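Local coordinates for protein CurH (PDB 3KG7) that probably dehydrates beta-hydroxyacyl intermediates as the double-hotdog dehydratase domain of a curacin polyketide synthase module, at residues C[204-207]-C[208-211]; C[147-150]-C[151-154]; C[94-97]-C[98-102]; C[48-51]-C[52-55]. All blocks are in the same frame, centred on the assembly; numbering follows the deposited sequence.

Contacts 1 and 4 lie in the core and contacts 2 and 3 at the surface. The two core sites touch: Asp206 and Ile205 of helix 202-207 pack on Val52 and Pro50 at the start of helix 52-62, so segments from both hotdog halves meet there, with the centres of contacts 1 and 4 about 11 Å apart. Contact 2 borders contact 1 through the apolar pair Leu153 and Leu211, whereas contact 3, a hairpin tip, stands apart, its centre about 43 Å from that of contact 2. Hydroxyl-to-carbonyl bonds three residues back recur in contacts 1, 2 and 4, set among buried side chains in 1 and 4 and beside two aspartates in 2; in contact 3 a carboxylate gathers backbone N-H groups.

Contact 1. Residues C[204-207]-C[208-211]; sequences LIDA and CTRL
Asp206 and Thr209 bring the chain round as helix 202-207 gives way to loop: the Thr209 N to Asp206 O hydrogen bond is 3.0 Å, and Arg210 N reaches Ala207 O at 3.3 Å. The second bond closes a type I beta turn from Ala207 to Arg210, while Cys208 N makes only a weak bond to Ile205 O. Asp206 O has a second donor, Thr209 OG1, which lies in the carbonyl plane 2.7 Å away, whereas the amide approaches from above that plane. The Thr209 hydroxyl sits between its own backbone N and carbonyl carbon (chi1 72°), a rotation that turns OG1 back onto the preceding turn and leaves CG2 beside Ile205 O at 3.5 Å. In the double-hotdog fold this is the short helix of the second half, and Asp206 falls in the sequence region where polyketide synthase dehydratases carry their active-site aspartate, so the site is probably close to the catalytic chamber. Arg210 runs extended from CG to NE and folds back over Ala207, whose CA lies 3.4 Å above one face of the guanidinium, offset toward the rim. At the guanidinium edge, in its plane, Asp206 OD2 forms a long salt bridge, 3.7 Å from Arg210 NE; the carboxylate is turned 65° from the guanidinium. The stronger hold on Arg210 comes from Leu168 O, which accepts from NH1, and the ring of Tyr164 adds a cation-pi contact. Cys208 and Thr209 turn their side chains to Ile278 and Phe281 of strand 274-286.

Contact 2. Residues C[147-150]-C[151-154]; sequences PLDT and DTLT
The carboxylates of Asp149 and Asp151 are the flat groups here, and they do not stack: their planes stand 64° apart, with Asp149 OD2 and Asp151 OD2 at 3.9 Å. Asp149 OD2 also lies 3.4 Å from Asp151 CB. Two like charges this close would be expected to repel, although both residues are exposed and water could screen them. Behind them the chain enters the first turn of helix 150-159, which belongs to the second half of the double-hotdog fold and packs here on strand 171-176. Asp149 O is gripped twice from the same face of its carbonyl plane, by Thr152 N at 3.1 Å and by Thr152 OG1 at 2.8 Å. A valine in place of Thr152 would probably leave Asp149 O with the amide alone, the hydroxyl donor gone and the helix start less firmly fixed. At the next residue, Thr150 O receives Thr154 N in its plane at 3.0 Å, while Thr154 OG1 comes from above that plane at 2.9 Å; the hydroxyl stands anti to the carbonyl carbon of Thr154 (chi1 -41°), which bends it back along the helix. On the inner side, Leu148 CD2 meets Leu153 CD2 at 4.4 Å. Both leucines rest on Ala174, and Leu148 and Thr152 touch Phe216.

Contact 3. Residues C[94-97]-C[98-102]; sequences TADN and VGKQF
Asp96 and Lys100 close the tip of the beta hairpin that joins strands 86-92 and 101-109 of the first hotdog half. Two backbone bonds define it: Asp96 N to Lys100 O, 3.0 Å, and Gly99 N to Asp96 O, 2.9 Å. That pairing, with Asn97 and Val98 in right-handed helical conformations and Gly99 in the left-handed one (phi 87°, psi 10°), is a type I turn followed by a G1 bulge. A side chain at Gly99 would be jammed against the preceding carbonyl oxygen. The Asp96 side chain starts with CB 4.0 Å from Lys100 O. CG then stands between the backbone N and carbonyl carbon of Asp96 (chi1 65°), which swings the carboxylate inward over the turn. OD1 lies against Lys100 CB at 3.4 Å, the two side chains running side by side in the same direction. OD2 gathers three backbone N-H groups: Lys100 N approaches from above the carboxylate plane at 3.2 Å, and Val98 N and Gly99 N make weak, bent bonds at 2.7 and 2.8 Å respectively. The Val98 link is that of an Asx turn. Lys100 sends its ammonium away from this carboxylate to a salt bridge with Glu69. Beside the tip, Ala95 CA directs its hydrogen at Lys100 O across 3.3 Å.

Contact 4. Residues C[48-51]-C[52-55]; sequences VIPG and VSYI
Pro50 O takes two donors from Ser53. Ser53 OG donates to Pro50 O at 2.7 Å, lying in the carbonyl plane, and Ser53 N adds a second bond at 3.0 Å from above it. The hydroxyl stands anti to the carbonyl carbon of Ser53 (chi1 -53°), which folds it back over the chain that leads into the helix. Next along, Gly51 O accepts from Tyr54 N at 3.0 Å. Ile49 lies beside these bonds: its CG2 branch is 3.4 Å from Ser53 OG and, on the tyrosine side, 3.9 Å from Tyr54 CZ. The isoleucine crosses the tyrosine at about a right angle, and its CD1 comes to 3.9 Å from Tyr54 OH, so both branches bear on the phenol end. Gly51 O approaches the same ring obliquely, nearest CD2. Replacing Tyr54 with an alanine would probably take from Ile49 CG2 and CD1 the phenol end they lie against and open a gap toward strand 117-124. In the next shell, Leu77 touches both Ile49 and Tyr54, and His119, Ala120 and Met122 line the ring from that strand. Trp37 and Pro202 meet Ser53. Further out, His41 pairs with Val48 through the backbone and its ND1 donates to Val48 O, fixing the incoming loop. His41 and Pro50 keep the spacing of the HxxxGxxxxP active-site motif of polyketide synthase dehydratases, though another residue holds the glycine position, consistent with an active-site loop entering the central helix, 52-62, of the first hotdog.

Contact 1. Residues C[204-207]-C[208-211]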
loop_
_atom_site.group_PDB
_atom_site.type_symbol
_atom_site.label_atom_id
_atom_site.label_comp_id
_atom_site.label_asym_id
_atom_site.label_seq_id
_atom_site.Cartn_x
_atom_site.Cartn_y
_atom_site.Cartn_z
ATOM N N LEU C 204 -22.791 4.793 -15.481
ATOM C CA LEU C 204 -23.528 3.831 -16.293
ATOM C C LEU C 204 -24.207 2.757 -15.452
ATOM O O LEU C 204 -25.344 2.374 -15.740
ATOM C CB LEU C 204 -22.601 3.180 -17.314
ATOM C CG LEU C 204 -22.005 4.089 -18.387
ATOM C CD1 LEU C 204 -20.803 3.389 -19.046
ATOM C CD2 LEU C 204 -23.058 4.475 -19.411
ATOM N N ILE C 205 -23.517 2.255 -14.429
ATOM C CA ILE C 205 -24.151 1.266 -13.557
ATOM C C ILE C 205 -25.217 1.942 -12.697
ATOM O O ILE C 205 -26.252 1.339 -12.407
ATOM C CB ILE C 205 -23.146 0.356 -12.755
ATOM C CG1 ILE C 205 -23.900 -0.806 -12.083
ATOM C CG2 ILE C 205 -22.298 1.157 -11.764
ATOM C CD1 ILE C 205 -23.007 -1.862 -11.441
ATOM N N ASP C 206 -25.003 3.207 -12.346
ATOM C CA ASP C 206 -26.031 3.919 -11.600
ATOM C C ASP C 206 -27.293 4.111 -12.405
ATOM O O ASP C 206 -28.386 3.987 -11.870
ATOM C CB ASP C 206 -25.582 5.271 -11.075
ATOM C CG ASP C 206 -26.575 5.829 -10.091
ATOM O OD1 ASP C 206 -26.775 5.168 -9.047
ATOM O OD2 ASP C 206 -27.197 6.880 -10.378
ATOM N N ALA C 207 -27.129 4.422 -13.687
ATOM C CA ALA C 207 -28.251 4.621 -14.593
ATOM C C ALA C 207 -29.176 3.413 -14.658
ATOM O O ALA C 207 -30.381 3.551 -14.854
ATOM C CB ALA C 207 -27.748 4.960 -15.964
ATOM N N CYS C 208 -28.614 2.225 -14.489
ATOM C CA CYS C 208 -29.395 0.988 -14.543
ATOM C C CYS C 208 -30.461 0.900 -13.455
ATOM O O CYS C 208 -31.434 0.142 -13.582
ATOM C CB CYS C 208 -28.458 -0.215 -14.436
ATOM S SG CYS C 208 -27.320 -0.307 -15.816
ATOM N N THR C 209 -30.269 1.682 -12.396
ATOM C CA THR C 209 -31.036 1.530 -11.179
ATOM C C THR C 209 -32.140 2.572 -11.096
ATOM O O THR C 209 -32.880 2.626 -10.106
ATOM C CB THR C 209 -30.126 1.663 -9.953
ATOM O OG1 THR C 209 -29.737 3.029 -9.801
ATOM C CG2 THR C 209 -28.880 0.798 -10.106
ATOM N N ARG C 210 -32.261 3.379 -12.150
ATOM C CA ARG C 210 -33.110 4.571 -12.125
ATOM C C ARG C 210 -34.605 4.352 -12.397
ATOM O O ARG C 210 -35.388 5.294 -12.281
ATOM C CB ARG C 210 -32.558 5.635 -13.078
ATOM C CG ARG C 210 -31.296 6.302 -12.587
ATOM C CD ARG C 210 -30.722 7.242 -13.625
ATOM N NE ARG C 210 -29.338 7.602 -13.309
ATOM C CZ ARG C 210 -28.556 8.371 -14.068
ATOM N NH1 ARG C 210 -29.005 8.886 -15.207
ATOM N NH2 ARG C 210 -27.312 8.623 -13.691
ATOM N N LEU C 211 -35.007 3.133 -12.760
ATOM C CA LEU C 211 -36.417 2.881 -13.090
ATOM C C LEU C 211 -36.938 1.505 -12.681
ATOM O O LEU C 211 -36.243 0.487 -12.793
ATOM C CB LEU C 211 -36.693 3.134 -14.580
ATOM C CG LEU C 211 -38.126 3.023 -15.124
ATOM C CD1 LEU C 211 -39.063 4.065 -14.519
ATOM C CD2 LEU C 211 -38.135 3.125 -16.640
#

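Contact 2. Residues C[147-150]-C[151-154]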
loop_
_atom_site.group_PDB
_atom_site.type_symbol
_atom_site.label_atom_id
_atom_site.label_comp_id
_atom_site.label_asym_id
_atom_site.label_seq_id
_atom_site.Cartn_x
_atom_site.Cartn_y
_atom_site.Cartn_z
ATOM N N PRO C 147 -43.623 4.810 -24.243
ATOM C CA PRO C 147 -42.481 5.685 -23.950
ATOM C C PRO C 147 -42.779 6.779 -22.926
ATOM O O PRO C 147 -43.912 7.256 -22.832
ATOM C CB PRO C 147 -42.163 6.314 -25.311
ATOM C CG PRO C 147 -42.662 5.338 -26.300
ATOM C CD PRO C 147 -43.902 4.758 -25.691
ATOM N N LEU C 148 -41.753 7.160 -22.172
ATOM C CA LEU C 148 -41.866 8.189 -21.145
ATOM C C LEU C 148 -41.266 9.509 -21.594
ATOM O O LEU C 148 -40.347 9.547 -22.416
ATOM C CB LEU C 148 -41.155 7.740 -19.868
ATOM C CG LEU C 148 -41.955 6.999 -18.800
ATOM C CD1 LEU C 148 -41.142 5.821 -18.280
ATOM C CD2 LEU C 148 -42.342 7.954 -17.668
ATOM N N ASP C 149 -41.806 10.591 -21.047
ATOM C CA ASP C 149 -41.162 11.890 -21.099
ATOM C C ASP C 149 -40.208 11.919 -19.913
ATOM O O ASP C 149 -40.628 11.706 -18.772
ATOM C CB ASP C 149 -42.205 13.007 -20.991
ATOM C CG ASP C 149 -41.618 14.392 -21.231
ATOM O OD1 ASP C 149 -40.792 14.548 -22.156
ATOM O OD2 ASP C 149 -41.996 15.330 -20.497
ATOM N N THR C 150 -38.928 12.158 -20.190
ATOM C CA THR C 150 -37.877 12.149 -19.167
ATOM C C THR C 150 -38.109 13.185 -18.064
ATOM O O THR C 150 -37.704 12.979 -16.921
ATOM C CB THR C 150 -36.461 12.337 -19.779
ATOM O OG1 THR C 150 -36.369 13.617 -20.415
ATOM C CG2 THR C 150 -36.150 11.239 -20.795
ATOM N N ASP C 151 -38.770 14.287 -18.407
ATOM C CA ASP C 151 -39.127 15.317 -17.431
ATOM C C ASP C 151 -39.949 14.759 -16.267
ATOM O O ASP C 151 -39.758 15.167 -15.119
ATOM C CB ASP C 151 -39.878 16.468 -18.105
ATOM C CG ASP C 151 -38.973 17.345 -18.956
ATOM O OD1 ASP C 151 -37.736 17.145 -18.947
ATOM O OD2 ASP C 151 -39.505 18.248 -19.637
ATOM N N THR C 152 -40.847 13.822 -16.573
ATOM C CA THR C 152 -41.677 13.170 -15.561
ATOM C C THR C 152 -40.807 12.447 -14.533
ATOM O O THR C 152 -41.118 12.453 -13.338
ATOM C CB THR C 152 -42.679 12.177 -16.194
ATOM O OG1 THR C 152 -42.962 12.568 -17.543
ATOM C CG2 THR C 152 -43.982 12.149 -15.398
ATOM N N LEU C 153 -39.713 11.848 -15.008
ATOM C CA LEU C 153 -38.764 11.145 -14.150
ATOM C C LEU C 153 -37.910 12.116 -13.336
ATOM O O LEU C 153 -37.657 11.880 -12.149
ATOM C CB LEU C 153 -37.841 10.236 -14.981
ATOM C CG LEU C 153 -38.401 9.059 -15.788
ATOM C CD1 LEU C 153 -37.315 8.490 -16.688
ATOM C CD2 LEU C 153 -38.957 7.974 -14.881
ATOM N N THR C 154 -37.459 13.193 -13.983
ATOM C CA THR C 154 -36.613 14.206 -13.336
ATOM C C THR C 154 -37.323 14.791 -12.117
ATOM O O THR C 154 -36.696 15.069 -11.096
ATOM C CB THR C 154 -36.221 15.362 -14.307
ATOM O OG1 THR C 154 -35.912 14.831 -15.606
ATOM C CG2 THR C 154 -34.998 16.126 -13.779
#

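Contact 3. Residues C[94-97]-C[98-102]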
loop_
_atom_site.group_PDB
_atom_site.type_symbol
_atom_site.label_atom_id
_atom_site.label_comp_id
_atom_site.label_asym_id
_atom_site.label_seq_id
_atom_site.Cartn_x
_atom_site.Cartn_y
_atom_site.Cartn_z
ATOM N N THR C 94 -6.517 -10.763 -0.159
ATOM C CA THR C 94 -5.999 -11.958 -0.791
ATOM C C THR C 94 -7.078 -13.051 -0.707
ATOM O O THR C 94 -7.792 -13.163 0.300
ATOM C CB THR C 94 -4.634 -12.362 -0.172
ATOM O OG1 THR C 94 -4.101 -13.501 -0.860
ATOM C CG2 THR C 94 -4.744 -12.643 1.334
ATOM N N ALA C 95 -7.228 -13.823 -1.778
ATOM C CA ALA C 95 -8.292 -14.831 -1.851
ATOM C C ALA C 95 -8.219 -15.805 -0.679
ATOM O O ALA C 95 -7.128 -16.197 -0.248
ATOM C CB ALA C 95 -8.227 -15.575 -3.162
ATOM N N ASP C 96 -9.386 -16.180 -0.164
ATOM C CA ASP C 96 -9.473 -17.095 0.969
ATOM C C ASP C 96 -9.482 -18.573 0.536
ATOM O O ASP C 96 -9.186 -18.890 -0.617
ATOM C CB ASP C 96 -10.689 -16.741 1.844
ATOM C CG ASP C 96 -12.026 -16.943 1.131
ATOM O OD1 ASP C 96 -12.948 -16.139 1.353
ATOM O OD2 ASP C 96 -12.182 -17.913 0.365
ATOM N N ASN C 97 -9.824 -19.462 1.465
ATOM C CA ASN C 97 -9.892 -20.892 1.197
ATOM C C ASN C 97 -10.911 -21.272 0.129
ATOM O O ASN C 97 -10.658 -22.167 -0.670
ATOM C CB ASN C 97 -10.153 -21.654 2.496
ATOM C CG ASN C 97 -9.087 -21.385 3.550
ATOM O OD1 ASN C 97 -8.114 -20.664 3.298
ATOM N ND2 ASN C 97 -9.267 -21.963 4.740
ATOM N N VAL C 98 -12.052 -20.588 0.113
ATOM C CA VAL C 98 -13.064 -20.807 -0.926
ATOM C C VAL C 98 -12.699 -20.038 -2.203
ATOM O O VAL C 98 -13.332 -20.204 -3.240
ATOM C CB VAL C 98 -14.494 -20.424 -0.463
ATOM C CG1 VAL C 98 -15.538 -21.249 -1.226
ATOM C CG2 VAL C 98 -14.657 -20.643 1.035
ATOM N N GLY C 99 -11.663 -19.209 -2.115
ATOM C CA GLY C 99 -11.168 -18.456 -3.259
ATOM C C GLY C 99 -11.860 -17.128 -3.494
ATOM O O GLY C 99 -11.665 -16.514 -4.538
ATOM N N LYS C 100 -12.674 -16.697 -2.529
ATOM C CA LYS C 100 -13.349 -15.398 -2.560
ATOM C C LYS C 100 -12.392 -14.278 -2.150
ATOM O O LYS C 100 -11.531 -14.473 -1.287
ATOM C CB LYS C 100 -14.519 -15.371 -1.575
ATOM C CG LYS C 100 -15.668 -16.314 -1.855
ATOM C CD LYS C 100 -16.855 -15.941 -0.988
ATOM C CE LYS C 100 -17.722 -17.145 -0.672
ATOM N NZ LYS C 100 -18.727 -17.390 -1.732
ATOM N N GLN C 101 -12.556 -13.103 -2.758
ATOM C CA GLN C 101 -11.752 -11.926 -2.414
ATOM C C GLN C 101 -12.642 -10.874 -1.765
ATOM O O GLN C 101 -13.584 -10.366 -2.385
ATOM C CB GLN C 101 -11.073 -11.322 -3.653
ATOM C CG GLN C 101 -10.065 -12.214 -4.357
ATOM C CD GLN C 101 -9.801 -11.771 -5.798
ATOM O OE1 GLN C 101 -8.769 -11.155 -6.099
ATOM N NE2 GLN C 101 -10.742 -12.067 -6.689
ATOM N N PHE C 102 -12.350 -10.560 -0.511
ATOM C CA PHE C 102 -13.075 -9.515 0.197
ATOM C C PHE C 102 -12.590 -8.148 -0.297
ATOM O O PHE C 102 -11.402 -7.970 -0.591
ATOM C CB PHE C 102 -12.877 -9.667 1.705
ATOM C CG PHE C 102 -13.828 -8.858 2.530
ATOM C CD1 PHE C 102 -15.200 -8.915 2.297
ATOM C CD2 PHE C 102 -13.355 -8.047 3.564
ATOM C CE1 PHE C 102 -16.082 -8.158 3.070
ATOM C CE2 PHE C 102 -14.228 -7.296 4.345
ATOM C CZ PHE C 102 -15.593 -7.349 4.100
#

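Contact 4. Residues C[48-51]-C[52-55]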
loop_
_atom_site.group_PDB
_atom_site.type_symbol
_atom_site.label_atom_id
_atom_site.label_comp_id
_atom_site.label_asym_id
_atom_site.label_seq_id
_atom_site.Cartn_x
_atom_site.Cartn_y
_atom_site.Cartn_z
ATOM N N VAL C 48 -22.362 13.593 -4.099
ATOM C CA VAL C 48 -22.226 12.311 -3.405
ATOM C C VAL C 48 -21.938 11.215 -4.412
ATOM O O VAL C 48 -22.507 11.218 -5.502
ATOM C CB VAL C 48 -23.531 11.937 -2.656
ATOM C CG1 VAL C 48 -23.431 10.539 -2.057
ATOM C CG2 VAL C 48 -23.859 12.972 -1.572
ATOM N N ILE C 49 -21.064 10.282 -4.034
ATOM C CA ILE C 49 -20.758 9.085 -4.834
ATOM C C ILE C 49 -21.822 8.025 -4.595
ATOM O O ILE C 49 -21.934 7.508 -3.477
ATOM C CB ILE C 49 -19.424 8.450 -4.415
ATOM C CG1 ILE C 49 -18.257 9.407 -4.616
ATOM C CG2 ILE C 49 -19.182 7.138 -5.175
ATOM C CD1 ILE C 49 -16.945 8.800 -4.214
ATOM N N PRO C 50 -22.596 7.673 -5.637
ATOM C CA PRO C 50 -23.564 6.594 -5.443
ATOM C C PRO C 50 -22.858 5.244 -5.216
ATOM O O PRO C 50 -21.802 4.958 -5.811
ATOM C CB PRO C 50 -24.373 6.599 -6.740
ATOM C CG PRO C 50 -23.440 7.182 -7.749
ATOM C CD PRO C 50 -22.623 8.201 -7.011
ATOM N N GLY C 51 -23.452 4.451 -4.327
ATOM C CA GLY C 51 -22.902 3.168 -3.888
ATOM C C GLY C 51 -22.412 2.251 -4.988
ATOM O O GLY C 51 -21.326 1.669 -4.873
ATOM N N VAL C 52 -23.195 2.119 -6.058
ATOM C CA VAL C 52 -22.818 1.223 -7.165
ATOM C C VAL C 52 -21.445 1.526 -7.804
ATOM O O VAL C 52 -20.880 0.673 -8.492
ATOM C CB VAL C 52 -23.925 1.089 -8.255
ATOM C CG1 VAL C 52 -25.184 0.453 -7.665
ATOM C CG2 VAL C 52 -24.228 2.433 -8.930
ATOM N N SER C 53 -20.909 2.718 -7.549
ATOM C CA SER C 53 -19.580 3.106 -8.037
ATOM C C SER C 53 -18.510 2.155 -7.558
ATOM O O SER C 53 -17.563 1.848 -8.287
ATOM C CB SER C 53 -19.216 4.517 -7.582
ATOM O OG SER C 53 -20.231 5.427 -7.942
ATOM N N TYR C 54 -18.653 1.694 -6.324
ATOM C CA TYR C 54 -17.667 0.784 -5.751
ATOM C C TYR C 54 -17.693 -0.579 -6.424
ATOM O O TYR C 54 -16.654 -1.220 -6.546
ATOM C CB TYR C 54 -17.834 0.693 -4.231
ATOM C CG TYR C 54 -17.869 2.066 -3.607
ATOM C CD1 TYR C 54 -16.802 2.946 -3.764
ATOM C CD2 TYR C 54 -18.979 2.501 -2.887
ATOM C CE1 TYR C 54 -16.839 4.222 -3.214
ATOM C CE2 TYR C 54 -19.014 3.762 -2.323
ATOM C CZ TYR C 54 -17.947 4.617 -2.493
ATOM O OH TYR C 54 -17.979 5.864 -1.938
ATOM N N ILE C 55 -18.872 -0.995 -6.894
ATOM C CA ILE C 55 -18.985 -2.213 -7.679
ATOM C C ILE C 55 -18.202 -2.012 -8.968
ATOM O O ILE C 55 -17.405 -2.874 -9.361
ATOM C CB ILE C 55 -20.450 -2.593 -8.002
ATOM C CG1 ILE C 55 -21.324 -2.542 -6.742
ATOM C CG2 ILE C 55 -20.497 -3.994 -8.628
ATOM C CD1 ILE C 55 -22.821 -2.583 -7.003
#